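Local coordinates for putative alpha/beta hydrolase FOLD protein (Candidatus Nitrososphaera gargensis, PDB 5A62) that probably hydrolyses ester bonds as a carboxylesterase of the alpha/beta hydrolase fold, at residues Ser12-Asp17 and Ala55-Gly60; Gly34-Trp39 and His61-Met66; Asp76-Leu81 and Gly102-Met107. All blocks are in the same frame, centred on the assembly; numbering follows the deposited sequence. Where two conformers were deposited one is given.

Interaction 1: Ser12-Asp17 and Ala55-Gly60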
ATOM      1  N   SER A  12     -11.822  15.091  -5.027  1.00 10.09           N
ATOM      2  CA  SER A  12     -12.029  16.558  -5.030  1.00 11.03           C
ATOM      3  C   SER A  12     -11.024  17.185  -4.068  1.00  9.87           C
ATOM      4  O   SER A  12     -11.192  17.165  -2.861  1.00 10.89           O
ATOM      5  CB  SER A  12     -13.406  16.857  -4.631  1.00 12.93           C
ATOM      6  OG  SER A  12     -13.666  18.205  -4.747  1.00 17.02           O
ATOM      7  N   THR A  13      -9.960  17.735  -4.637  1.00  8.86           N
ATOM      8  CA  THR A  13      -8.888  18.323  -3.890  1.00  9.15           C
ATOM      9  C   THR A  13      -9.241  19.697  -3.461  1.00  8.94           C
ATOM     10  O   THR A  13      -9.502  20.593  -4.298  1.00  9.64           O
ATOM     11  CB  THR A  13      -7.632  18.416  -4.766  1.00  9.80           C
ATOM     12  OG1 THR A  13      -7.167  17.062  -5.052  1.00 10.72           O
ATOM     13  CG2 THR A  13      -6.558  19.207  -4.127  1.00  9.77           C
ATOM     14  N   TYR A  14      -9.193  19.942  -2.173  1.00  8.29           N
ATOM     15  CA  TYR A  14      -9.269  21.284  -1.639  1.00  8.72           C
ATOM     16  C   TYR A  14      -7.959  21.959  -1.752  1.00  9.68           C
ATOM     17  O   TYR A  14      -6.910  21.400  -1.348  1.00  9.83           O
ATOM     18  CB  TYR A  14      -9.719  21.317  -0.182  1.00  8.91           C
ATOM     19  CG  TYR A  14      -9.828  22.685   0.360  1.00 10.23           C
ATOM     20  CD1 TYR A  14     -10.985  23.455   0.129  1.00 11.71           C
ATOM     21  CD2 TYR A  14      -8.787  23.264   1.016  1.00 11.02           C
ATOM     22  CE1 TYR A  14     -11.026  24.783   0.589  1.00 12.10           C
ATOM     23  CE2 TYR A  14      -8.846  24.562   1.494  1.00 11.56           C
ATOM     24  CZ  TYR A  14      -9.976  25.276   1.244  1.00 12.34           C
ATOM     25  OH  TYR A  14     -10.022  26.603   1.668  1.00 14.46           O
ATOM     26  N   TYR A  15      -7.946  23.171  -2.276  1.00  9.61           N
ATOM     27  CA  TYR A  15      -6.759  23.976  -2.386  1.00 10.12           C
ATOM     28  C   TYR A  15      -6.994  25.418  -2.127  1.00 10.35           C
ATOM     29  O   TYR A  15      -8.133  25.833  -2.158  1.00 10.53           O
ATOM     30  CB  TYR A  15      -6.090  23.778  -3.763  1.00 10.38           C
ATOM     31  CG  TYR A  15      -6.837  24.474  -4.875  1.00 10.77           C
ATOM     32  CD1 TYR A  15      -7.855  23.880  -5.557  1.00 10.82           C
ATOM     33  CD2 TYR A  15      -6.416  25.741  -5.238  1.00 12.31           C
ATOM     34  CE1 TYR A  15      -8.540  24.522  -6.564  1.00 12.76           C
ATOM     35  CE2 TYR A  15      -7.131  26.431  -6.205  1.00 12.80           C
ATOM     36  CZ  TYR A  15      -8.165  25.812  -6.863  1.00 13.46           C
ATOM     37  OH  TYR A  15      -8.892  26.420  -7.913  1.00 17.02           O
ATOM     38  N   GLU A  16      -5.917  26.149  -1.884  1.00 10.17           N
ATOM     39  CA  GLU A  16      -5.933  27.657  -1.798  1.00 10.36           C
ATOM     40  C   GLU A  16      -4.810  28.152  -2.631  1.00 12.19           C
ATOM     41  O   GLU A  16      -3.744  27.592  -2.728  1.00 12.17           O
ATOM     42  CB  GLU A  16      -5.840  28.150  -0.390  1.00 10.95           C
ATOM     43  CG  GLU A  16      -6.983  27.697   0.473  1.00 11.88           C
ATOM     44  CD  GLU A  16      -6.795  28.002   1.945  1.00 13.61           C
ATOM     45  OE1 GLU A  16      -5.752  28.529   2.375  1.00 15.80           O
ATOM     46  OE2 GLU A  16      -7.734  27.668   2.730  1.00 16.70           O
ATOM     47  N   ASP A  17      -5.060  29.296  -3.291  1.00 11.99           N
ATOM     48  CA  ASP A  17      -4.120  29.961  -4.190  1.00 13.68           C
ATOM     49  C   ASP A  17      -4.043  31.388  -3.722  1.00 14.61           C
ATOM     50  O   ASP A  17      -4.973  32.205  -4.011  1.00 16.93           O
ATOM     51  CB  ASP A  17      -4.632  29.856  -5.611  1.00 15.02           C
ATOM     52  CG  ASP A  17      -3.694  30.465  -6.653  1.00 19.15           C
ATOM     53  OD1 ASP A  17      -2.693  31.082  -6.317  1.00 19.44           O
ATOM     54  OD2 ASP A  17      -4.027  30.331  -7.848  1.00 21.37           O
ATOM     55  N   ALA A  55      -1.474  25.990  -1.622  1.00  9.71           N
ATOM     56  CA  ALA A  55      -1.459  24.878  -0.645  1.00 10.24           C
ATOM     57  C   ALA A  55      -2.642  23.998  -0.929  1.00 10.56           C
ATOM     58  O   ALA A  55      -3.647  24.471  -1.442  1.00 10.92           O
ATOM     59  CB  ALA A  55      -1.507  25.417   0.746  1.00 10.21           C
ATOM     60  N   TYR A  56      -2.542  22.716  -0.666  1.00  8.53           N
ATOM     61  CA  TYR A  56      -3.612  21.795  -0.919  1.00  8.66           C
ATOM     62  C   TYR A  56      -3.671  20.706   0.108  1.00  7.95           C
ATOM     63  O   TYR A  56      -2.728  20.518   0.856  1.00  8.56           O
ATOM     64  CB  TYR A  56      -3.630  21.266  -2.360  1.00  8.71           C
ATOM     65  CG  TYR A  56      -2.593  20.205  -2.606  1.00  8.84           C
ATOM     66  CD1 TYR A  56      -1.246  20.516  -2.734  1.00  9.06           C
ATOM     67  CD2 TYR A  56      -2.939  18.876  -2.720  1.00  9.12           C
ATOM     68  CE1 TYR A  56      -0.331  19.530  -3.002  1.00  9.04           C
ATOM     69  CE2 TYR A  56      -2.038  17.912  -2.989  1.00  9.46           C
ATOM     70  CZ  TYR A  56      -0.718  18.249  -3.071  1.00  9.48           C
ATOM     71  OH  TYR A  56       0.186  17.284  -3.369  1.00  9.76           O
ATOM     72  N   GLU A  57      -4.786  20.028   0.196  1.00  7.50           N
ATOM     73  CA  GLU A  57      -4.987  18.945   1.111  1.00  7.41           C
ATOM     74  C   GLU A  57      -4.960  17.640   0.362  1.00  7.99           C
ATOM     75  O   GLU A  57      -5.654  17.415  -0.610  1.00  8.08           O
ATOM     76  CB  GLU A  57      -6.240  19.170   1.952  1.00  7.69           C
ATOM     77  CG  GLU A  57      -6.013  20.339   2.911  1.00  8.31           C
ATOM     78  CD  GLU A  57      -7.131  20.934   3.681  1.00  9.03           C
ATOM     79  OE1 GLU A  57      -8.303  20.651   3.431  1.00  9.43           O
ATOM     80  OE2 GLU A  57      -6.764  21.683   4.615  1.00  9.12           O
ATOM     81  N   LEU A  58      -4.107  16.732   0.866  1.00  7.40           N
ATOM     82  CA  LEU A  58      -3.995  15.377   0.378  1.00  7.39           C
ATOM     83  C   LEU A  58      -5.264  14.571   0.502  1.00  6.77           C
ATOM     84  O   LEU A  58      -6.104  14.855   1.324  1.00  6.74           O
ATOM     85  CB  LEU A  58      -2.890  14.649   1.129  1.00  8.79           C
ATOM     86  CG  LEU A  58      -1.497  15.230   0.973  1.00  9.06           C
ATOM     87  CD1 LEU A  58      -0.535  14.379   1.844  1.00  9.92           C
ATOM     88  CD2 LEU A  58      -1.020  15.357  -0.429  1.00  9.85           C
ATOM     89  N   ARG A  59      -5.376  13.497  -0.272  1.00  7.13           N
ATOM     90  CA  ARG A  59      -6.538  12.591  -0.215  1.00  6.83           C
ATOM     91  C   ARG A  59      -6.880  12.259   1.198  1.00  7.18           C
ATOM     92  O   ARG A  59      -5.993  11.864   2.021  1.00  7.32           O
ATOM     93  CB  ARG A  59      -6.288  11.280  -0.945  1.00  8.10           C
ATOM     94  CG  ARG A  59      -6.100  11.488  -2.430  1.00  8.26           C
ATOM     95  CD  ARG A  59      -6.109  10.189  -3.145  1.00  9.71           C
ATOM     96  NE  ARG A  59      -5.801  10.382  -4.563  1.00  9.21           N
ATOM     97  CZ  ARG A  59      -5.999   9.457  -5.493  1.00  9.95           C
ATOM     98  NH1 ARG A  59      -6.572   8.304  -5.180  1.00 10.26           N
ATOM     99  NH2 ARG A  59      -5.655   9.781  -6.752  1.00 10.90           N
ATOM    100  N   GLY A  60      -8.128  12.441   1.561  1.00  7.62           N
ATOM    101  CA  GLY A  60      -8.605  12.006   2.853  1.00  7.29           C
ATOM    102  C   GLY A  60      -8.197  12.854   4.037  1.00  7.49           C
ATOM    103  O   GLY A  60      -8.388  12.470   5.231  1.00  9.54           O
TER
HETATM  104  O   HOH W   1      -5.323  16.102  -3.071  1.00  9.66           O

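Interaction 2: Gly34-Trp39 and His61-Met66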
ATOM      1  N   GLY A  34      -1.608  16.056   8.455  1.00  7.99           N
ATOM      2  CA  GLY A  34      -1.646  17.532   8.341  1.00  8.30           C
ATOM      3  C   GLY A  34      -2.709  17.966   7.372  1.00  8.63           C
ATOM      4  O   GLY A  34      -3.512  17.195   6.843  1.00  8.54           O
ATOM      5  N   ASN A  35      -2.745  19.270   7.131  1.00  8.33           N
ATOM      6  CA  ASN A  35      -3.675  19.916   6.249  1.00  9.02           C
ATOM      7  C   ASN A  35      -3.240  21.357   6.169  1.00  9.18           C
ATOM      8  O   ASN A  35      -2.184  21.735   6.680  1.00  9.29           O
ATOM      9  CB  ASN A  35      -5.076  19.683   6.700  1.00  9.42           C
ATOM     10  CG  ASN A  35      -5.274  20.075   8.106  1.00  9.63           C
ATOM     11  OD1 ASN A  35      -4.974  21.225   8.482  1.00  9.98           O
ATOM     12  ND2 ASN A  35      -5.698  19.145   8.937  1.00  9.34           N
ATOM     13  N   ILE A  36      -4.023  22.191   5.467  1.00  9.96           N
ATOM     14  CA  ILE A  36      -3.564  23.574   5.212  1.00 10.50           C
ATOM     15  C   ILE A  36      -3.504  24.360   6.509  1.00 11.32           C
ATOM     16  O   ILE A  36      -2.744  25.318   6.603  1.00 11.91           O
ATOM     17  CB  ILE A  36      -4.458  24.259   4.223  1.00 11.30           C
ATOM     18  CG1 ILE A  36      -4.199  23.677   2.848  1.00 12.62           C
ATOM     19  CG2 ILE A  36      -4.241  25.774   4.225  1.00 12.32           C
ATOM     20  CD1 ILE A  36      -5.250  23.949   1.845  1.00 13.87           C
ATOM     21  N   LEU A  37      -4.211  23.929   7.543  1.00 10.48           N
ATOM     22  CA  LEU A  37      -4.106  24.617   8.846  1.00 10.95           C
ATOM     23  C   LEU A  37      -2.708  24.608   9.413  1.00 12.36           C
ATOM     24  O   LEU A  37      -2.346  25.487  10.216  1.00 14.53           O
ATOM     25  CB  LEU A  37      -5.139  24.097   9.833  1.00 12.45           C
ATOM     26  CG  LEU A  37      -6.588  24.034   9.283  1.00 15.10           C
ATOM     27  CD1 LEU A  37      -7.542  23.420  10.297  1.00 16.93           C
ATOM     28  CD2 LEU A  37      -7.030  25.360   8.720  1.00 17.82           C
ATOM     29  N   ILE A  38      -1.864  23.646   9.044  1.00 10.66           N
ATOM     30  CA  ILE A  38      -0.518  23.561   9.587  1.00 11.20           C
ATOM     31  C   ILE A  38       0.347  24.660   9.028  1.00 13.27           C
ATOM     32  O   ILE A  38       1.402  24.912   9.580  1.00 14.30           O
ATOM     33  CB  ILE A  38       0.084  22.158   9.302  1.00 12.85           C
ATOM     34  CG1 ILE A  38       1.020  21.717  10.432  1.00 14.22           C
ATOM     35  CG2 ILE A  38       0.773  22.066   7.957  1.00 11.84           C
ATOM     36  CD1 ILE A  38       1.573  20.309  10.269  1.00 15.62           C
ATOM     37  N   TRP A  39      -0.081  25.322   7.943  1.00 12.38           N
ATOM     38  CA  TRP A  39       0.736  26.271   7.158  1.00 13.53           C
ATOM     39  C   TRP A  39       0.344  27.716   7.390  1.00 16.13           C
ATOM     40  O   TRP A  39       0.783  28.633   6.669  1.00 15.35           O
ATOM     41  CB  TRP A  39       0.675  25.948   5.659  1.00 12.47           C
ATOM     42  CG  TRP A  39       1.260  24.666   5.205  1.00 12.58           C
ATOM     43  CD1 TRP A  39       0.654  23.678   4.399  1.00 11.71           C
ATOM     44  CD2 TRP A  39       2.632  24.238   5.329  1.00 12.58           C
ATOM     45  NE1 TRP A  39       1.535  22.688   4.153  1.00 12.83           N
ATOM     46  CE2 TRP A  39       2.761  23.012   4.643  1.00 12.91           C
ATOM     47  CE3 TRP A  39       3.761  24.765   5.934  1.00 14.65           C
ATOM     48  CZ2 TRP A  39       3.928  22.339   4.577  1.00 14.11           C
ATOM     49  CZ3 TRP A  39       4.924  24.109   5.844  1.00 15.45           C
ATOM     50  CH2 TRP A  39       5.005  22.853   5.181  1.00 15.60           C
ATOM     51  N   HIS A  61      -7.572  14.011   3.783  1.00  7.08           N
ATOM     52  CA  HIS A  61      -7.122  14.911   4.813  1.00  7.29           C
ATOM     53  C   HIS A  61      -8.002  16.175   4.753  1.00  8.40           C
ATOM     54  O   HIS A  61      -8.126  16.831   3.735  1.00  8.78           O
ATOM     55  CB  HIS A  61      -5.673  15.299   4.605  1.00  7.08           C
ATOM     56  CG  HIS A  61      -4.723  14.193   4.957  1.00  6.61           C
ATOM     57  ND1 HIS A  61      -4.677  12.963   4.335  1.00  7.58           N
ATOM     58  CD2 HIS A  61      -3.814  14.143   5.952  1.00  7.05           C
ATOM     59  CE1 HIS A  61      -3.752  12.216   4.930  1.00  7.84           C
ATOM     60  NE2 HIS A  61      -3.220  12.901   5.917  1.00  7.53           N
ATOM     61  N   HIS A  62      -8.696  16.439   5.878  1.00  8.65           N
ATOM     62  CA  HIS A  62      -9.521  17.660   6.095  1.00  9.14           C
ATOM     63  C   HIS A  62     -10.555  17.735   4.994  1.00  8.45           C
ATOM     64  O   HIS A  62     -11.454  16.885   4.927  1.00 11.12           O
ATOM     65  CB  HIS A  62      -8.614  18.870   6.264  1.00  8.55           C
ATOM     66  CG  HIS A  62      -9.257  20.114   6.788  1.00 10.39           C
ATOM     67  ND1 HIS A  62     -10.477  20.183   7.413  1.00 13.20           N
ATOM     68  CD2 HIS A  62      -8.775  21.357   6.726  1.00 10.43           C
ATOM     69  CE1 HIS A  62     -10.700  21.461   7.763  1.00 10.60           C
ATOM     70  NE2 HIS A  62      -9.692  22.180   7.366  1.00 14.12           N
ATOM     71  N   ARG A  63     -10.441  18.705   4.115  1.00  8.44           N
ATOM     72  CA  ARG A  63     -11.484  18.977   3.097  1.00  9.19           C
ATOM     73  C   ARG A  63     -11.387  18.169   1.874  1.00  9.79           C
ATOM     74  O   ARG A  63     -12.341  18.191   1.074  1.00 11.42           O
ATOM     75  CB  ARG A  63     -11.527  20.474   2.776  1.00  9.66           C
ATOM     76  CG  ARG A  63     -12.004  21.267   3.983  1.00  9.80           C
ATOM     77  CD  ARG A  63     -11.622  22.732   3.942  1.00 11.09           C
ATOM     78  NE  ARG A  63     -10.189  22.942   4.202  1.00 10.54           N
ATOM     79  CZ  ARG A  63      -9.633  24.054   4.623  1.00 12.01           C
ATOM     80  NH1 ARG A  63     -10.403  25.126   4.850  1.00 13.22           N
ATOM     81  NH2 ARG A  63      -8.356  24.112   4.880  1.00 11.59           N
ATOM     82  N   THR A  64     -10.333  17.415   1.644  1.00  8.41           N
ATOM     83  CA  THR A  64     -10.203  16.516   0.502  1.00  8.56           C
ATOM     84  C   THR A  64     -10.700  15.117   0.819  1.00  8.79           C
ATOM     85  O   THR A  64     -10.364  14.568   1.841  1.00 10.24           O
ATOM     86  CB  THR A  64      -8.754  16.489   0.005  1.00  8.81           C
ATOM     87  OG1 THR A  64      -8.371  17.815  -0.378  1.00  8.39           O
ATOM     88  CG2 THR A  64      -8.576  15.536  -1.179  1.00  8.36           C
ATOM     89  N   ASN A  65     -11.507  14.581  -0.040  1.00  9.00           N
ATOM     90  CA  ASN A  65     -12.066  13.260   0.025  1.00  9.72           C
ATOM     91  C   ASN A  65     -11.141  12.193  -0.496  1.00  9.58           C
ATOM     92  O   ASN A  65      -9.959  12.457  -0.722  1.00  8.91           O
ATOM     93  CB  ASN A  65     -13.394  13.235  -0.685  1.00 10.52           C
ATOM     94  CG  ASN A  65     -13.225  13.308  -2.165  1.00 11.00           C
ATOM     95  OD1 ASN A  65     -12.221  13.734  -2.669  1.00 12.50           O
ATOM     96  ND2 ASN A  65     -14.205  12.780  -2.892  1.00 13.52           N
ATOM     97  N   MET A  66     -11.626  10.943  -0.651  1.00 10.18           N
ATOM     98  CA  MET A  66     -10.867   9.875  -1.210  1.00 10.01           C
ATOM     99  C   MET A  66     -11.192   9.511  -2.646  1.00 10.28           C
ATOM    100  O   MET A  66     -10.347   8.925  -3.317  1.00 11.35           O
ATOM    101  CB  MET A  66     -11.023   8.636  -0.310  1.00 10.66           C
ATOM    102  CG  MET A  66     -10.500   8.771   1.102  1.00 10.80           C
ATOM    103  SD  MET A  66      -8.723   8.936   1.194  1.00 11.94           S
ATOM    104  CE  MET A  66      -8.135   7.285   0.686  1.00 11.62           C
TER

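Interaction 3: Asp76-Leu81 and Gly102-Met107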
ATOM      1  N   ASP A  76      -0.160   8.029  -7.552  1.00  7.13           N
ATOM      2  CA  ASP A  76      -1.456   8.661  -7.561  1.00  7.56           C
ATOM      3  C   ASP A  76      -1.409  10.039  -6.927  1.00  7.97           C
ATOM      4  O   ASP A  76      -2.057  10.944  -7.408  1.00  7.99           O
ATOM      5  CB  ASP A  76      -2.491   7.774  -6.912  1.00  8.89           C
ATOM      6  CG  ASP A  76      -2.719   6.522  -7.704  1.00 10.43           C
ATOM      7  OD1 ASP A  76      -3.062   6.624  -8.919  1.00 12.64           O
ATOM      8  OD2 ASP A  76      -2.620   5.404  -7.135  1.00 10.24           O
ATOM      9  N   LEU A  77      -0.692  10.188  -5.840  1.00  6.95           N
ATOM     10  CA  LEU A  77      -0.520  11.492  -5.215  1.00  6.99           C
ATOM     11  C   LEU A  77       0.271  12.454  -6.129  1.00  7.31           C
ATOM     12  O   LEU A  77      -0.014  13.650  -6.180  1.00  7.78           O
ATOM     13  CB  LEU A  77       0.204  11.417  -3.862  1.00  7.30           C
ATOM     14  CG  LEU A  77      -0.540  10.632  -2.803  1.00  8.14           C
ATOM     15  CD1 LEU A  77       0.207  10.660  -1.498  1.00 10.34           C
ATOM     16  CD2 LEU A  77      -1.973  11.096  -2.552  1.00  9.79           C
ATOM     17  N   ILE A  78       1.211  11.953  -6.861  1.00  7.56           N
ATOM     18  CA  ILE A  78       1.957  12.824  -7.779  1.00  8.87           C
ATOM     19  C   ILE A  78       1.031  13.275  -8.864  1.00  9.38           C
ATOM     20  O   ILE A  78       1.052  14.454  -9.243  1.00  9.24           O
ATOM     21  CB  ILE A  78       3.182  12.092  -8.367  1.00  8.61           C
ATOM     22  CG1 ILE A  78       4.040  11.379  -7.338  1.00 10.55           C
ATOM     23  CG2 ILE A  78       4.022  13.080  -9.193  1.00 10.94           C
ATOM     24  CD1 ILE A  78       4.303  12.149  -6.067  1.00  9.88           C
ATOM     25  N   ASP A  79       0.206  12.370  -9.370  1.00  9.26           N
ATOM     26  CA  ASP A  79      -0.759  12.733 -10.409  1.00  9.55           C
ATOM     27  C   ASP A  79      -1.768  13.745  -9.866  1.00  8.95           C
ATOM     28  O   ASP A  79      -2.117  14.689 -10.604  1.00  9.43           O
ATOM     29  CB  ASP A  79      -1.432  11.488 -10.928  1.00 11.20           C
ATOM     30  CG  ASP A  79      -0.504  10.552 -11.657  1.00 15.38           C
ATOM     31  OD1 ASP A  79       0.588  10.898 -12.059  1.00 17.77           O
ATOM     32  OD2 ASP A  79      -0.997   9.405 -11.880  1.00 21.58           O
ATOM     33  N   ASP A  80      -2.188  13.651  -8.631  1.00  8.59           N
ATOM     34  CA  ASP A  80      -3.091  14.667  -8.061  1.00  9.00           C
ATOM     35  C   ASP A  80      -2.444  15.997  -8.094  1.00  8.72           C
ATOM     36  O   ASP A  80      -3.079  17.032  -8.396  1.00  9.32           O
ATOM     37  CB  ASP A  80      -3.424  14.337  -6.582  1.00  9.81           C
ATOM     38  CG  ASP A  80      -4.276  13.068  -6.380  1.00 11.71           C
ATOM     39  OD1 ASP A  80      -4.938  12.597  -7.351  1.00 11.73           O
ATOM     40  OD2 ASP A  80      -4.234  12.579  -5.219  1.00 11.62           O
ATOM     41  N   LEU A  81      -1.171  16.085  -7.722  1.00  7.79           N
ATOM     42  CA  LEU A  81      -0.430  17.364  -7.730  1.00  7.83           C
ATOM     43  C   LEU A  81      -0.253  17.870  -9.146  1.00  8.58           C
ATOM     44  O   LEU A  81      -0.409  19.090  -9.381  1.00  8.89           O
ATOM     45  CB  LEU A  81       0.937  17.150  -7.099  1.00  8.44           C
ATOM     46  CG  LEU A  81       1.861  18.357  -7.080  1.00  9.09           C
ATOM     47  CD1 LEU A  81       1.252  19.543  -6.416  1.00 10.42           C
ATOM     48  CD2 LEU A  81       3.206  17.995  -6.420  1.00  9.80           C
ATOM     49  N   GLY A 102       7.466  16.062   1.291  1.00 11.59           N
ATOM     50  CA  GLY A 102       8.864  16.034   0.805  1.00 12.90           C
ATOM     51  C   GLY A 102       9.096  14.930  -0.187  1.00 11.50           C
ATOM     52  O   GLY A 102       9.698  15.092  -1.258  1.00 11.55           O
ATOM     53  N   ILE A 103       8.555  13.742   0.095  0.50 11.15           N
ATOM     54  CA  ILE A 103       8.615  12.670  -0.802  0.50 10.38           C
ATOM     55  C   ILE A 103       7.884  12.984  -2.134  0.50  9.31           C
ATOM     56  O   ILE A 103       8.369  12.773  -3.253  0.50  9.94           O
ATOM     57  CB  ILE A 103       8.010  11.400  -0.132  0.50 10.82           C
ATOM     58  CG1 ILE A 103       8.482  11.329   1.341  0.50  9.57           C
ATOM     59  CG2 ILE A 103       8.479  10.306  -1.013  0.50 10.90           C
ATOM     60  CD1 ILE A 103       8.046  10.097   2.146  0.50  8.85           C
ATOM     61  N   ILE A 104       6.663  13.501  -1.989  1.00  8.83           N
ATOM     62  CA  ILE A 104       5.890  13.899  -3.130  1.00  8.19           C
ATOM     63  C   ILE A 104       6.700  14.927  -3.985  1.00  7.86           C
ATOM     64  O   ILE A 104       6.715  14.790  -5.192  1.00  7.66           O
ATOM     65  CB  ILE A 104       4.533  14.489  -2.681  1.00  8.13           C
ATOM     66  CG1 ILE A 104       3.670  13.342  -2.107  1.00  8.41           C
ATOM     67  CG2 ILE A 104       3.850  15.221  -3.829  1.00  7.93           C
ATOM     68  CD1 ILE A 104       2.482  13.848  -1.305  1.00  8.94           C
ATOM     69  N   SER A 105       7.290  15.930  -3.321  1.00  7.89           N
ATOM     70  CA  SER A 105       8.035  16.942  -4.063  1.00  8.51           C
ATOM     71  C   SER A 105       9.149  16.316  -4.847  1.00  9.09           C
ATOM     72  O   SER A 105       9.409  16.737  -5.993  1.00  9.20           O
ATOM     73  CB  SER A 105       8.565  18.054  -3.175  1.00  8.42           C
ATOM     74  OG  SER A 105       9.646  17.692  -2.332  1.00  9.37           O
ATOM     75  N   SER A 106       9.832  15.320  -4.254  1.00  8.04           N
ATOM     76  CA  SER A 106      10.937  14.703  -4.931  0.50  8.15           C
ATOM     77  C   SER A 106      10.511  13.895  -6.155  1.00  9.08           C
ATOM     78  O   SER A 106      11.133  13.962  -7.225  1.00  8.95           O
ATOM     79  CB  SER A 106      11.753  13.910  -3.914  0.50  7.89           C
ATOM     80  OG  SER A 106      11.108  12.709  -3.536  0.50  7.77           O
ATOM     81  N   MET A 107       9.400  13.182  -6.066  1.00  8.96           N
ATOM     82  CA  MET A 107       8.910  12.429  -7.185  1.00  8.59           C
ATOM     83  C   MET A 107       8.350  13.319  -8.271  1.00  8.01           C
ATOM     84  O   MET A 107       8.507  13.060  -9.459  1.00  9.30           O
ATOM     85  CB  MET A 107       7.781  11.462  -6.718  1.00  8.85           C
ATOM     86  CG  MET A 107       8.316  10.321  -5.862  1.00  9.37           C
ATOM     87  SD  MET A 107       7.038   9.180  -5.311  1.00 11.43           S
ATOM     88  CE  MET A 107       6.561   8.481  -6.827  1.00 13.08           C
TER

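Interaction 1: Ser12-Asp17 and Ala55-Gly60
Tyr15 pairs with Tyr56 and Glu16 with Ala55 as strand 12-18 runs antiparallel to strand 52-56, the first a non-hydrogen-bonded pair and the second a hydrogen-bonded one. Both bonds of the Glu16-Ala55 pair are made, Glu16 N to Ala55 O at 2.9 Å and Ala55 N to Glu16 O at 3.0 Å. Beyond the tyrosine pair, Glu57 N donates to Tyr14 O at 3.0 Å. The two tyrosines meet at Tyr15 CB and Tyr56 CB, 3.8 Å apart. In both, CG is tucked over the backbone (chi1 75° and 77°), and the rings lead away from the opposite strand toward helix 74-87, where both touch Leu84. Thr13 lays its methyl CG2 obliquely against Tyr56 CD2, 3.9 Å off, while its hydroxyl OG1 shares a water with Glu57 O. Tyr14 and Glu57 run side by side, with Glu57 OE1 3.6 Å from Tyr14 CD2. Glu16 OE2 accepts the Tyr14 hydroxyl OH at 2.7 Å with the lone pair turned away from its partner oxygen. Glu57 OE2 is occupied by Ile36 N and Arg63. The pairing is an antiparallel join in the central sheet of the alpha/beta hydrolase fold, where strand 52-56 begins the parallel strands. The backbone thus ties the strands together, while the carboxylates find separate donors, which probably steadies their negative charge.

Interaction 2: Gly34-Trp39 and His61-Met66
His62 and Asn35 make the close part of this loop-to-loop contact, with His62 CB 3.7 Å from Asn35 CB and the imidazole and amide planes turned 50° against each other. Nearby, Gly34 O lies at the edge of the His61 ring, 3.2 Å from His61 CD2. That ring is held at both nitrogens, ND1 bonded to Arg59 O and NE2 to Gly33 N, which fixes its rotation and leaves the CD2 edge to the glycine carbonyl. Asn35 is itself bound into its own loop: with CG placed over its own backbone (chi1 54°), Asn35 OD1 accepts from Leu37 N at 3.0 Å, an Asx turn leading into the short 3-10 segment 36-38. Toward solvent the contact is looser, where Leu37 and Arg63 are partly exposed. Leu37 crosses His62 at about a right angle, its CD1 and CG being the atoms nearest the ring. Arg63 bends at chi3 (-73°) and brings NH2 to 4.0 Å from Ile36 CB, the carbon lying at the guanidinium edge. This is packing alone; the charge of Arg63 is met by Glu57, and Tyr14 adds a cation-pi contact. No hydrogen bond crosses between the two segments. A type II' turn from His61 to Thr64 presents the two histidines to Gly34 and Asn35. Such packing joins the loops that follow strands 25-29 and 52-56, neighbouring parallel strands of the central sheet in an alpha/beta hydrolase fold.

Interaction 3: Asp76-Leu81 and Gly102-Met107
Ile78 pushes its CD1 methyl against the flank of helix 100-111, 3.6 Å from Met107 CB and also against Ile104 CG2 and the carbonyl oxygen Ile104 O. Its CG1 branch stands beside the backbone N (chi1 -48°) and turns again at chi2 (-43°), which brings the end of the chain nearer the other helix. Met107 crosses it at about a right angle, and the bend at its own chi3 returns Met107 CE to 3.9 Å from Ile78 CG1, the thioether curling past the isoleucine. Ile104 is met on two branches: CD1 touches Leu77 CD1 at 3.9 Å, the two side chains crossing steeply, while CG2 lies 3.9 Å from Leu81 CD2. The side-chain contacts are all apolar, without a hydrogen bond between the helices, whose segment axes come within 9.6 Å at a crossing angle of -74°. Ile104 also touches residues of a GxSxG sequence resembling the nucleophile elbow of this family. Farther round helix 100-111, Ser105 packs on Ile119 and Met121 of strand 116-122, and Ser106 on helix 202-209, so helix 100-111 packs on the sheet and is flanked by helices 74-87 and 202-209.

Interactions 1 and 2 adjoin each other, their centres about 6 Å apart, and share a polar network in which Glu57 meets Arg63 and Thr64, while Asn65 probably bonds to Ser12. Interaction 1 is buried strand pairing held by backbone bonds; interaction 2 joins loops after strands 25-29 and 52-56, partly exposed at its outer side chains and without hydrogen bonds between its segments. Interaction 3 is buried too, but packed through apolar side chains, between two helices. It meets interaction 1 through the Arg59-Asp80 salt bridge and through Tyr56 on Leu81, linking strand 52-56 to the helix that follows. Interactions 2 and 3 do not touch, their nearest atoms being about 7 Å apart.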